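Side-chain contacts in probable amino acid aminotransferase (Mycobacterium tuberculosis, PDB 6Q1S), which belongs to the class IV aminotransferases and is seen with 4'-deoxy-4'-aminopyridoxal-5'-phosphate and 2-oxoglutaric acid bound in its pocket: residues V173-T178 against E184-T189; G249-S254 against A259-T264. One frame throughout, in Å; residues are numbered along the deposited sequence.

Interaction 1: V173-T178 against E184-T189. With PMP (4'-deoxy-4'-aminopyridoxal-5'-phosphate), chain G; AKG (2-oxoglutaric acid), chain H.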
ATOM      1  N   VAL B 173      -9.487   9.520  11.929  1.00 25.30           N
ATOM      2  CA  VAL B 173      -9.812  10.254  10.712  1.00 25.13           C
ATOM      3  C   VAL B 173     -11.094   9.677  10.134  1.00 25.27           C
ATOM      4  O   VAL B 173     -11.343   8.470  10.227  1.00 25.20           O
ATOM      5  CB  VAL B 173      -8.661  10.178   9.679  1.00 24.48           C
ATOM      6  CG1 VAL B 173      -9.107  10.674   8.309  1.00 24.32           C
ATOM      7  CG2 VAL B 173      -7.464  10.970  10.154  1.00 24.42           C
ATOM      8  N   ILE B 174     -11.919  10.545   9.559  1.00 25.50           N
ATOM      9  CA  ILE B 174     -13.056  10.137   8.747  1.00 25.59           C
ATOM     10  C   ILE B 174     -12.777  10.617   7.331  1.00 25.20           C
ATOM     11  O   ILE B 174     -12.689  11.827   7.084  1.00 25.32           O
ATOM     12  CB  ILE B 174     -14.381  10.703   9.280  1.00 26.27           C
ATOM     13  CG1 ILE B 174     -14.720  10.065  10.629  1.00 26.67           C
ATOM     14  CG2 ILE B 174     -15.501  10.456   8.278  1.00 28.14           C
ATOM     15  CD1 ILE B 174     -16.015  10.556  11.229  1.00 27.38           C
ATOM     16  N   PHE B 175     -12.609   9.674   6.408  1.00 24.77           N
ATOM     17  CA  PHE B 175     -12.325  10.014   5.023  1.00 24.41           C
ATOM     18  C   PHE B 175     -13.581  10.533   4.339  1.00 24.78           C
ATOM     19  O   PHE B 175     -14.653   9.930   4.446  1.00 25.08           O
ATOM     20  CB  PHE B 175     -11.792   8.795   4.272  1.00 23.89           C
ATOM     21  CG  PHE B 175     -10.310   8.606   4.394  1.00 23.41           C
ATOM     22  CD1 PHE B 175      -9.443   9.658   4.151  1.00 23.75           C
ATOM     23  CD2 PHE B 175      -9.785   7.378   4.754  1.00 23.15           C
ATOM     24  CE1 PHE B 175      -8.078   9.487   4.259  1.00 22.84           C
ATOM     25  CE2 PHE B 175      -8.419   7.201   4.867  1.00 22.74           C
ATOM     26  CZ  PHE B 175      -7.564   8.259   4.618  1.00 22.58           C
ATOM     27  N   VAL B 176     -13.448  11.644   3.624  1.00 25.38           N
ATOM     28  CA  VAL B 176     -14.538  12.200   2.836  1.00 26.90           C
ATOM     29  C   VAL B 176     -14.097  12.219   1.382  1.00 29.16           C
ATOM     30  O   VAL B 176     -12.958  12.586   1.072  1.00 30.53           O
ATOM     31  CB  VAL B 176     -14.932  13.614   3.314  1.00 25.62           C
ATOM     32  CG1 VAL B 176     -16.223  14.057   2.649  1.00 26.06           C
ATOM     33  CG2 VAL B 176     -15.069  13.648   4.830  1.00 25.98           C
ATOM     34  N   SER B 177     -15.001  11.816   0.499  1.00 28.92           N
ATOM     35  CA  SER B 177     -14.717  11.760  -0.923  1.00 29.21           C
ATOM     36  C   SER B 177     -14.703  13.157  -1.540  1.00 31.71           C
ATOM     37  O   SER B 177     -15.198  14.129  -0.961  1.00 31.20           O
ATOM     38  CB  SER B 177     -15.749  10.884  -1.626  1.00 28.89           C
ATOM     39  OG  SER B 177     -17.045  11.443  -1.524  1.00 28.78           O
ATOM     40  N   THR B 178     -14.124  13.247  -2.741  1.00 34.03           N
ATOM     41  CA  THR B 178     -14.130  14.512  -3.473  1.00 35.04           C
ATOM     42  C   THR B 178     -15.552  14.962  -3.784  1.00 36.06           C
ATOM     43  O   THR B 178     -15.819  16.163  -3.902  1.00 36.59           O
ATOM     44  CB  THR B 178     -13.318  14.383  -4.764  1.00 33.73           C
ATOM     45  OG1 THR B 178     -12.085  13.708  -4.490  1.00 30.65           O
ATOM     46  CG2 THR B 178     -13.006  15.760  -5.340  1.00 35.56           C
ATOM     47  N   GLU B 184     -15.119   6.123   4.804  1.00 24.84           N
ATOM     48  CA  GLU B 184     -14.815   5.236   5.920  1.00 24.90           C
ATOM     49  C   GLU B 184     -13.656   5.842   6.700  1.00 24.72           C
ATOM     50  O   GLU B 184     -13.200   6.951   6.408  1.00 24.99           O
ATOM     51  CB  GLU B 184     -14.476   3.824   5.433  1.00 24.55           C
ATOM     52  CG  GLU B 184     -13.201   3.750   4.608  1.00 23.89           C
ATOM     53  CD  GLU B 184     -12.877   2.340   4.148  1.00 23.59           C
ATOM     54  OE1 GLU B 184     -11.965   2.186   3.308  1.00 23.08           O
ATOM     55  OE2 GLU B 184     -13.531   1.387   4.623  1.00 23.89           O
ATOM     56  N   GLY B 185     -13.186   5.109   7.704  1.00 24.74           N
ATOM     57  CA  GLY B 185     -11.973   5.471   8.394  1.00 24.54           C
ATOM     58  C   GLY B 185     -10.786   4.713   7.836  1.00 23.93           C
ATOM     59  O   GLY B 185     -10.939   3.700   7.148  1.00 23.72           O
ATOM     60  N   PRO B 186      -9.571   5.182   8.132  1.00 23.67           N
ATOM     61  CA  PRO B 186      -8.373   4.442   7.702  1.00 23.12           C
ATOM     62  C   PRO B 186      -8.238   3.075   8.354  1.00 23.38           C
ATOM     63  O   PRO B 186      -7.434   2.259   7.885  1.00 25.00           O
ATOM     64  CB  PRO B 186      -7.220   5.371   8.105  1.00 22.98           C
ATOM     65  CG  PRO B 186      -7.789   6.230   9.191  1.00 23.54           C
ATOM     66  CD  PRO B 186      -9.228   6.435   8.827  1.00 23.89           C
ATOM     67  N   ARG B 187      -8.997   2.805   9.422  1.00 23.67           N
ATOM     68  CA  ARG B 187      -8.943   1.499  10.069  1.00 23.78           C
ATOM     69  C   ARG B 187     -10.285   1.117  10.691  1.00 24.37           C
ATOM     70  O   ARG B 187     -10.313   0.265  11.588  1.00 24.64           O
ATOM     71  CB  ARG B 187      -7.845   1.479  11.144  1.00 23.78           C
ATOM     72  CG  ARG B 187      -8.035   2.510  12.246  1.00 25.86           C
ATOM     73  CD  ARG B 187      -6.905   2.446  13.258  1.00 24.26           C
ATOM     74  NE  ARG B 187      -6.944   3.552  14.211  1.00 24.68           N
ATOM     75  CZ  ARG B 187      -5.905   3.944  14.942  1.00 24.69           C
ATOM     76  NH1 ARG B 187      -4.741   3.317  14.833  1.00 24.30           N
ATOM     77  NH2 ARG B 187      -6.029   4.962  15.783  1.00 25.12           N
ATOM     78  N   SER B 188     -11.391   1.706  10.242  1.00 24.62           N
ATOM     79  CA  SER B 188     -12.676   1.475  10.885  1.00 25.25           C
ATOM     80  C   SER B 188     -13.801   1.806   9.916  1.00 25.37           C
ATOM     81  O   SER B 188     -13.585   2.377   8.844  1.00 25.01           O
ATOM     82  CB  SER B 188     -12.805   2.309  12.163  1.00 25.73           C
ATOM     83  OG  SER B 188     -12.371   3.639  11.938  1.00 25.58           O
ATOM     84  N   THR B 189     -15.014   1.434  10.319  1.00 25.92           N
ATOM     85  CA  THR B 189     -16.232   1.683   9.564  1.00 26.17           C
ATOM     86  C   THR B 189     -17.041   2.770  10.256  1.00 26.72           C
ATOM     87  O   THR B 189     -17.177   2.768  11.484  1.00 28.85           O
ATOM     88  CB  THR B 189     -17.070   0.404   9.436  1.00 27.14           C
ATOM     89  OG1 THR B 189     -16.314  -0.597   8.741  1.00 27.73           O
ATOM     90  CG2 THR B 189     -18.363   0.674   8.681  1.00 27.75           C
TER
HETATM   91  N1  PMP G 301     -12.102  -0.001   6.909  1.00 23.88           N
HETATM   92  C2  PMP G 301     -10.769  -0.228   6.835  1.00 23.40           C
HETATM   93  C2A PMP G 301      -9.939   0.491   5.803  1.00 22.89           C
HETATM   94  C3  PMP G 301     -10.120  -1.183   7.768  1.00 23.42           C
HETATM   95  O3  PMP G 301      -8.783  -1.428   7.713  1.00 22.97           O
HETATM   96  C4  PMP G 301     -10.985  -1.860   8.761  1.00 23.99           C
HETATM   97  C4A PMP G 301     -10.420  -2.848   9.753  1.00 26.07           C
HETATM   98  N4A PMP G 301      -9.439  -2.169  10.618  1.00 26.70           N
HETATM   99  C5  PMP G 301     -12.428  -1.524   8.739  1.00 24.48           C
HETATM  100  C6  PMP G 301     -12.902  -0.607   7.804  1.00 24.39           C
HETATM  101  C5A PMP G 301     -13.375  -2.177   9.721  1.00 27.03           C
HETATM  102  O4P PMP G 301     -13.463  -3.573   9.442  1.00 28.54           O
HETATM  103  P   PMP G 301     -13.727  -4.632  10.626  1.00 29.28           P
HETATM  104  O1P PMP G 301     -12.595  -4.530  11.619  1.00 29.28           O
HETATM  105  O2P PMP G 301     -15.040  -4.297  11.295  1.00 32.23           O
HETATM  106  O3P PMP G 301     -13.780  -6.023  10.043  1.00 27.02           O
HETATM  107  C1  AKG H 302      -7.264  -1.261  14.966  1.00 38.59           C
HETATM  108  O1  AKG H 302      -6.994  -0.145  15.459  1.00 38.84           O
HETATM  109  O2  AKG H 302      -8.060  -2.052  15.517  1.00 39.17           O
HETATM  110  C2  AKG H 302      -6.633  -1.653  13.709  1.00 37.11           C
HETATM  111  O5  AKG H 302      -7.324  -1.981  12.757  1.00 38.19           O
HETATM  112  C3  AKG H 302      -5.127  -1.645  13.587  1.00 34.28           C
HETATM  113  C4  AKG H 302      -4.665  -0.275  13.104  1.00 32.69           C
HETATM  114  C5  AKG H 302      -3.496   0.198  13.933  1.00 31.45           C
HETATM  115  O3  AKG H 302      -2.996  -0.595  14.760  1.00 31.51           O
HETATM  116  O4  AKG H 302      -3.077   1.364  13.768  1.00 29.79           O
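The loop 184-189 that lines the PMP pocket of this class IV aminotransferase fold meets the strand that precedes it where Pro186 packs against Val173 and Phe175 of 173-176. The proline ring is gripped at two of its carbons: CD lies 3.9 Å from Val173 CB, and CB lies 3.9 Å from Phe175 CE2, the aromatic ring reaching it obliquely. With CG anti to its carbonyl carbon (chi1 -86°), the Phe175 ring lies beside the proline, and Val173 CG1 sits over one face near the rim. One backbone bond joins the segments, Phe175 N to Glu184 O at 2.8 Å. Helix 156-166 closes over the same apolar patch through Val161.

Such a loop illustrates how a pocket wall is built on a buried strand: its inner side packs on the sheet while its outer side meets the ligands. The extended Glu184 chain brings OE2 to 3.0 Å from PMP N1, an approach likely to favour a protonated pyridine nitrogen, and the backbone N of Leu215 donates a hydrogen bond to the same OE2. Arg187 uses both ends: its O accepts a hydrogen bond from PMP N4A at 2.8 Å, whereas NH1, with AKG O4 in the guanidinium plane at its edge, donates a bent bond of 2.8 Å (131° at the hydrogen).

Interaction 2: G249-S254 against A259-T264. With PMP (4'-deoxy-4'-aminopyridoxal-5'-phosphate), chain G.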
ATOM      1  N   GLY B 249     -25.003  10.079  17.225  1.00 32.98           N
ATOM      2  CA  GLY B 249     -23.676   9.605  17.559  1.00 32.46           C
ATOM      3  C   GLY B 249     -22.918   9.150  16.331  1.00 31.62           C
ATOM      4  O   GLY B 249     -23.529   8.739  15.342  1.00 31.50           O
ATOM      5  N   ILE B 250     -21.592   9.232  16.376  1.00 31.09           N
ATOM      6  CA  ILE B 250     -20.728   8.697  15.332  1.00 30.29           C
ATOM      7  C   ILE B 250     -19.772   7.720  15.994  1.00 30.04           C
ATOM      8  O   ILE B 250     -19.230   8.003  17.066  1.00 30.25           O
ATOM      9  CB  ILE B 250     -19.938   9.794  14.587  1.00 29.85           C
ATOM     10  CG1 ILE B 250     -20.843  10.962  14.195  1.00 30.24           C
ATOM     11  CG2 ILE B 250     -19.254   9.217  13.356  1.00 29.09           C
ATOM     12  CD1 ILE B 250     -20.067  12.143  13.643  1.00 29.93           C
ATOM     13  N   TRP B 251     -19.565   6.573  15.358  1.00 29.62           N
ATOM     14  CA  TRP B 251     -18.650   5.567  15.869  1.00 29.36           C
ATOM     15  C   TRP B 251     -17.743   5.083  14.754  1.00 28.58           C
ATOM     16  O   TRP B 251     -18.168   4.957  13.601  1.00 28.34           O
ATOM     17  CB  TRP B 251     -19.398   4.375  16.465  1.00 29.81           C
ATOM     18  CG  TRP B 251     -20.268   4.739  17.613  1.00 30.62           C
ATOM     19  CD1 TRP B 251     -19.940   4.711  18.935  1.00 31.01           C
ATOM     20  CD2 TRP B 251     -21.620   5.196  17.543  1.00 31.19           C
ATOM     21  NE1 TRP B 251     -21.007   5.118  19.695  1.00 31.78           N
ATOM     22  CE2 TRP B 251     -22.052   5.423  18.864  1.00 31.90           C
ATOM     23  CE3 TRP B 251     -22.509   5.434  16.491  1.00 31.19           C
ATOM     24  CZ2 TRP B 251     -23.333   5.875  19.161  1.00 32.61           C
ATOM     25  CZ3 TRP B 251     -23.777   5.881  16.787  1.00 31.89           C
ATOM     26  CH2 TRP B 251     -24.180   6.099  18.111  1.00 32.58           C
ATOM     27  N   LEU B 252     -16.494   4.816  15.108  1.00 28.21           N
ATOM     28  CA  LEU B 252     -15.535   4.189  14.209  1.00 27.49           C
ATOM     29  C   LEU B 252     -15.468   2.722  14.617  1.00 28.48           C
ATOM     30  O   LEU B 252     -14.852   2.370  15.627  1.00 31.58           O
ATOM     31  CB  LEU B 252     -14.183   4.885  14.292  1.00 27.08           C
ATOM     32  CG  LEU B 252     -14.274   6.358  13.892  1.00 27.10           C
ATOM     33  CD1 LEU B 252     -12.966   7.058  14.146  1.00 26.81           C
ATOM     34  CD2 LEU B 252     -14.682   6.488  12.431  1.00 26.77           C
ATOM     35  N   VAL B 253     -16.128   1.873  13.839  1.00 27.48           N
ATOM     36  CA  VAL B 253     -16.320   0.471  14.182  1.00 27.65           C
ATOM     37  C   VAL B 253     -15.283  -0.381  13.466  1.00 27.00           C
ATOM     38  O   VAL B 253     -15.014  -0.186  12.274  1.00 28.23           O
ATOM     39  CB  VAL B 253     -17.751   0.026  13.825  1.00 28.09           C
ATOM     40  CG1 VAL B 253     -18.059  -1.318  14.436  1.00 28.44           C
ATOM     41  CG2 VAL B 253     -18.757   1.069  14.293  1.00 28.66           C
ATOM     42  N   SER B 254     -14.715  -1.342  14.188  1.00 27.05           N
ATOM     43  CA  SER B 254     -13.709  -2.243  13.643  1.00 26.51           C
ATOM     44  C   SER B 254     -13.674  -3.494  14.514  1.00 26.84           C
ATOM     45  O   SER B 254     -14.365  -3.583  15.532  1.00 27.48           O
ATOM     46  CB  SER B 254     -12.336  -1.571  13.559  1.00 26.13           C
ATOM     47  OG  SER B 254     -11.831  -1.260  14.846  1.00 28.25           O
ATOM     48  N   ALA B 259     -15.918  -0.216  19.065  1.00 29.93           N
ATOM     49  CA  ALA B 259     -16.674   1.011  18.832  1.00 29.57           C
ATOM     50  C   ALA B 259     -16.035   2.164  19.586  1.00 30.06           C
ATOM     51  O   ALA B 259     -15.968   2.141  20.820  1.00 32.43           O
ATOM     52  CB  ALA B 259     -18.138   0.845  19.252  1.00 30.31           C
ATOM     53  N   ALA B 260     -15.580   3.170  18.844  1.00 29.21           N
ATOM     54  CA  ALA B 260     -15.015   4.395  19.402  1.00 29.30           C
ATOM     55  C   ALA B 260     -15.895   5.553  18.950  1.00 29.51           C
ATOM     56  O   ALA B 260     -15.865   5.938  17.776  1.00 29.06           O
ATOM     57  CB  ALA B 260     -13.567   4.592  18.955  1.00 28.63           C
ATOM     58  N   ARG B 261     -16.681   6.098  19.872  1.00 30.22           N
ATOM     59  CA  ARG B 261     -17.557   7.210  19.532  1.00 30.50           C
ATOM     60  C   ARG B 261     -16.740   8.464  19.249  1.00 30.21           C
ATOM     61  O   ARG B 261     -15.755   8.751  19.935  1.00 30.74           O
ATOM     62  CB  ARG B 261     -18.554   7.484  20.655  1.00 31.37           C
ATOM     63  CG  ARG B 261     -19.752   8.300  20.192  1.00 31.72           C
ATOM     64  CD  ARG B 261     -20.709   8.615  21.322  1.00 32.62           C
ATOM     65  NE  ARG B 261     -20.047   9.357  22.389  1.00 32.90           N
ATOM     66  CZ  ARG B 261     -20.046  10.683  22.473  1.00 33.10           C
ATOM     67  NH1 ARG B 261     -19.419  11.288  23.471  1.00 33.39           N
ATOM     68  NH2 ARG B 261     -20.676  11.401  21.553  1.00 33.04           N
ATOM     69  N   VAL B 262     -17.154   9.212  18.230  1.00 30.04           N
ATOM     70  CA  VAL B 262     -16.506  10.469  17.875  1.00 29.83           C
ATOM     71  C   VAL B 262     -17.187  11.568  18.686  1.00 33.34           C
ATOM     72  O   VAL B 262     -18.286  12.015  18.354  1.00 35.36           O
ATOM     73  CB  VAL B 262     -16.589  10.742  16.371  1.00 29.33           C
ATOM     74  CG1 VAL B 262     -15.989  12.102  16.038  1.00 29.21           C
ATOM     75  CG2 VAL B 262     -15.896   9.635  15.589  1.00 28.64           C
ATOM     76  N   HIS B 263     -16.529  12.006  19.761  1.00 34.01           N
ATOM     77  CA  HIS B 263     -17.061  13.079  20.591  1.00 31.53           C
ATOM     78  C   HIS B 263     -16.667  14.462  20.092  1.00 31.44           C
ATOM     79  O   HIS B 263     -17.293  15.450  20.491  1.00 32.02           O
ATOM     80  CB  HIS B 263     -16.604  12.906  22.046  1.00 31.97           C
ATOM     81  CG  HIS B 263     -15.117  12.886  22.225  1.00 31.54           C
ATOM     82  ND1 HIS B 263     -14.320  13.981  21.970  1.00 31.36           N
ATOM     83  CD2 HIS B 263     -14.284  11.905  22.646  1.00 31.29           C
ATOM     84  CE1 HIS B 263     -13.059  13.674  22.220  1.00 31.02           C
ATOM     85  NE2 HIS B 263     -13.010  12.420  22.631  1.00 30.96           N
ATOM     86  N   THR B 264     -15.652  14.551  19.236  1.00 30.76           N
ATOM     87  CA  THR B 264     -15.195  15.819  18.681  1.00 30.65           C
ATOM     88  C   THR B 264     -14.830  15.586  17.223  1.00 29.92           C
ATOM     89  O   THR B 264     -13.985  14.739  16.922  1.00 29.35           O
ATOM     90  CB  THR B 264     -13.990  16.369  19.453  1.00 30.69           C
ATOM     91  OG1 THR B 264     -14.282  16.373  20.857  1.00 31.36           O
ATOM     92  CG2 THR B 264     -13.667  17.783  19.002  1.00 30.74           C
TER
HETATM   93  N1  PMP G 301     -12.102  -0.001   6.909  1.00 23.88           N
HETATM   94  C2  PMP G 301     -10.769  -0.228   6.835  1.00 23.40           C
HETATM   95  C2A PMP G 301      -9.939   0.491   5.803  1.00 22.89           C
HETATM   96  C3  PMP G 301     -10.120  -1.183   7.768  1.00 23.42           C
HETATM   97  O3  PMP G 301      -8.783  -1.428   7.713  1.00 22.97           O
HETATM   98  C4  PMP G 301     -10.985  -1.860   8.761  1.00 23.99           C
HETATM   99  C4A PMP G 301     -10.420  -2.848   9.753  1.00 26.07           C
HETATM  100  N4A PMP G 301      -9.439  -2.169  10.618  1.00 26.70           N
HETATM  101  C5  PMP G 301     -12.428  -1.524   8.739  1.00 24.48           C
HETATM  102  C6  PMP G 301     -12.902  -0.607   7.804  1.00 24.39           C
HETATM  103  C5A PMP G 301     -13.375  -2.177   9.721  1.00 27.03           C
HETATM  104  O4P PMP G 301     -13.463  -3.573   9.442  1.00 28.54           O
HETATM  105  P   PMP G 301     -13.727  -4.632  10.626  1.00 29.28           P
HETATM  106  O1P PMP G 301     -12.595  -4.530  11.619  1.00 29.28           O
HETATM  107  O2P PMP G 301     -15.040  -4.297  11.295  1.00 32.23           O
HETATM  108  O3P PMP G 301     -13.780  -6.023  10.043  1.00 27.02           O
HETATM  109  O   HOH W   1     -20.856  11.170  18.263  1.00 31.74           O
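Ala259 sets its methyl group 4.3 Å from Trp251 CD1, on the face of the 249-254/258-265 hairpin that also carries Val253. The next residue, Ala260, forms the hydrogen-bonded antiparallel pair with Leu252: its O accepts from Leu252 N at 3.0 Å, while the return bond from Ala260 N is weak.

Arg261 then crosses the indole. With CG anti to the backbone N (chi1 -161°), its aliphatic stem passes over one face of Trp251, and CG sits 3.9 Å from the centroid of the five-membered ring in a CH-pi contact. A bend at chi3 carries the guanidinium onward, its plane 71° from that of the indole, and NH2 makes a weak bond to a water. That water also accepts from Ile250 N and donates to Val262 O, adding a bridge between the strands.

At Val262 the backbone N donates to Ile250 O over 2.7 Å. Its side chain crosses two neighbours obliquely, CB 3.9 Å from Ile250 CB and CG2 4.0 Å from Leu252 CG. Beyond it the chain turns a corner at His263.

Helix 275-286 covers the side of the sheet that carries Trp251, Ala259 and Arg261, and there Phe279 stacks on Trp251, while strands 189-194 and 126-132 flank the hairpin by pairing with 249-254 and 258-265 respectively.

Interactions 1 and 2, whose centres are 12 Å apart, show how one pocket can draw on a loop and a hairpin that both join one sheet. They meet where the loop runs into strand 189-194, neighbour of 249-254: Thr189 N lies 2.5 Å from Val253 O, an unusually short, probable hydrogen bond, and Ser188 OG packs 3.2 Å from Leu252 CB. Both reach PMP and share its C5A, next to Thr189 OG1 (3.5 Å) and Val253 O (3.6 Å); beyond that the loop meets the ring and N4A, and Ser254 CA comes to 3.3 Å from O1P. Arg187 and Ser254 also belong to the AKG pocket, with Arg187 O 3.4 Å from Ser254 CB.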